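Local coordinates for protein NAD-dependent benzaldehyde dehydrogenase (Legionella pneumophila, PDB 3RHE) that is of uncertain activity, possibly an NAD-dependent benzaldehyde dehydrogenase, but has the vicinal oxygen chelate fold of the glyoxalase/bleomycin resistance superfamily, at residues F73-S77 with N78-D82. Sequence-based numbering, arbitrary orientation.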
loop_
_atom_site.group_PDB
_atom_site.type_symbol
_atom_site.label_atom_id
_atom_site.label_comp_id
_atom_site.label_asym_id
_atom_site.label_seq_id
_atom_site.Cartn_x
_atom_site.Cartn_y
_atom_site.Cartn_z
ATOM N N PHE A 73 0.834 -1.693 -5.982
ATOM C CA PHE A 73 0.988 -2.785 -6.929
ATOM C C PHE A 73 1.909 -3.815 -6.284
ATOM O O PHE A 73 3.089 -3.543 -6.092
ATOM C CB PHE A 73 1.682 -2.307 -8.215
ATOM C CG PHE A 73 1.085 -1.063 -8.835
ATOM C CD1 PHE A 73 0.380 -1.139 -10.032
ATOM C CD2 PHE A 73 1.253 0.184 -8.246
ATOM C CE1 PHE A 73 -0.162 -0.001 -10.614
ATOM C CE2 PHE A 73 0.718 1.320 -8.820
ATOM C CZ PHE A 73 0.009 1.229 -10.008
ATOM N N GLN A 74 1.376 -4.987 -5.954
ATOM C CA GLN A 74 2.168 -6.049 -5.351
ATOM C C GLN A 74 2.824 -6.883 -6.453
ATOM O O GLN A 74 2.146 -7.330 -7.383
ATOM C CB GLN A 74 1.311 -6.939 -4.452
ATOM C CG GLN A 74 2.135 -7.929 -3.637
ATOM C CD GLN A 74 1.284 -8.865 -2.790
ATOM O OE1 GLN A 74 0.097 -8.618 -2.559
ATOM N NE2 GLN A 74 1.891 -9.955 -2.328
ATOM N N VAL A 75 4.140 -7.061 -6.368
ATOM C CA VAL A 75 4.853 -7.845 -7.386
ATOM C C VAL A 75 5.572 -9.045 -6.779
ATOM O O VAL A 75 5.667 -9.180 -5.554
ATOM C CB VAL A 75 5.842 -6.983 -8.239
ATOM C CG1 VAL A 75 5.085 -5.884 -8.945
ATOM C CG2 VAL A 75 6.946 -6.391 -7.368
ATOM N N ASN A 76 6.089 -9.900 -7.653
ATOM C CA ASN A 76 6.562 -11.227 -7.273
ATOM C C ASN A 76 7.904 -11.299 -6.512
ATOM O O ASN A 76 8.140 -12.234 -5.740
ATOM C CB ASN A 76 6.601 -12.130 -8.523
ATOM C CG ASN A 76 7.803 -11.838 -9.428
ATOM O OD1 ASN A 76 7.766 -10.951 -10.294
ATOM N ND2 ASN A 76 8.867 -12.598 -9.234
ATOM N N SER A 77 8.786 -10.333 -6.723
ATOM C CA SER A 77 10.121 -10.427 -6.135
ATOM C C SER A 77 10.777 -9.069 -6.010
ATOM O O SER A 77 10.331 -8.098 -6.626
ATOM C CB SER A 77 11.015 -11.324 -7.002
ATOM O OG SER A 77 11.138 -10.778 -8.307
ATOM N N ASN A 78 11.865 -9.019 -5.241
ATOM C CA ASN A 78 12.638 -7.798 -5.086
ATOM C C ASN A 78 13.214 -7.348 -6.419
ATOM O O ASN A 78 13.287 -6.154 -6.707
ATOM C CB ASN A 78 13.759 -7.990 -4.056
ATOM C CG ASN A 78 13.235 -8.077 -2.634
ATOM O OD1 ASN A 78 12.028 -8.146 -2.406
ATOM N ND2 ASN A 78 14.147 -8.078 -1.668
ATOM N N GLU A 79 13.640 -8.317 -7.225
ATOM C CA GLU A 79 14.136 -8.033 -8.567
ATOM C C GLU A 79 13.067 -7.369 -9.436
ATOM O O GLU A 79 13.357 -6.446 -10.175
ATOM C CB GLU A 79 14.653 -9.317 -9.239
ATOM C CG GLU A 79 15.961 -9.848 -8.644
ATOM C CD GLU A 79 15.774 -10.724 -7.397
ATOM O OE1 GLU A 79 14.623 -11.024 -6.997
ATOM O OE2 GLU A 79 16.802 -11.104 -6.802
HETATM N N MSE A 80 11.825 -7.835 -9.354
HETATM C CA MSE A 80 10.760 -7.177 -10.113
HETATM C C MSE A 80 10.538 -5.739 -9.611
HETATM O O MSE A 80 10.303 -4.827 -10.404
HETATM C CB MSE A 80 9.448 -7.979 -10.064
HETATM C CG MSE A 80 8.325 -7.337 -10.873
HETATM SE SE MSE A 80 8.843 -7.086 -12.743
HETATM C CE MSE A 80 8.020 -8.658 -13.533
ATOM N N VAL A 81 10.604 -5.540 -8.296
ATOM C CA VAL A 81 10.550 -4.183 -7.743
ATOM C C VAL A 81 11.636 -3.293 -8.347
ATOM O O VAL A 81 11.368 -2.171 -8.745
ATOM C CB VAL A 81 10.731 -4.177 -6.210
ATOM C CG1 VAL A 81 10.843 -2.742 -5.696
ATOM C CG2 VAL A 81 9.603 -4.924 -5.536
ATOM N N ASP A 82 12.874 -3.793 -8.409
ATOM C CA ASP A 82 13.966 -3.021 -9.012
ATOM C C ASP A 82 13.722 -2.764 -10.495
ATOM O O ASP A 82 13.991 -1.676 -11.001
ATOM C CB ASP A 82 15.316 -3.734 -8.838
ATOM C CG ASP A 82 15.795 -3.718 -7.404
ATOM O OD1 ASP A 82 15.483 -2.744 -6.681
ATOM O OD2 ASP A 82 16.472 -4.681 -7.002
#
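The side-chain amide of Asn76 turns one face obliquely to Met80, a selenomethionine, whose CB lies above that face at its oxygen end, 3.4 Å from Asn76 OD1. Met80 CE approaches the same oxygen from nearly within the amide plane, beyond its edge, because the selenomethionine chain bends at both chi2 and chi3. The carboxylate of Glu79 meets Ser77 CB edge-on, with Glu79 OE1 3.6 Å away and Ser77 CB nearly in the carboxylate plane.

Between these flat groups Ser77 caps the N-terminus of the helix. Its chi1 of 61° swings the hydroxyl back over its own backbone to face the first turn, where Ser77 OG accepts a hydrogen bond from Met80 N (3.2 Å, 157° at the hydrogen). The carbonyl of Ser77 takes the next amide: Val81 N donates to Ser77 O over 3.1 Å. Hydroxyl and carbonyl of one residue thus engage successive amides of the first turn.

Val75 packs under this turn from the strand side. Its CB meets Met80 CG at 3.6 Å, the two side chains crossing at about a right angle, while Val75 CG2 reaches Val81 CG2 at 3.5 Å. Beyond, Val81 leans on Tyr106 and Phe108 of strand 105-111, and Asp82 OD1 is hydrogen-bonded to Tyr106 OH, so the helix start is tied to the sheet.

A serine N-cap with apolar contacts beneath it makes the tight strand-to-helix connection from strand 69-74 into helix 78-90 in a chain of the glyoxalase/bleomycin resistance (vicinal oxygen chelate) fold.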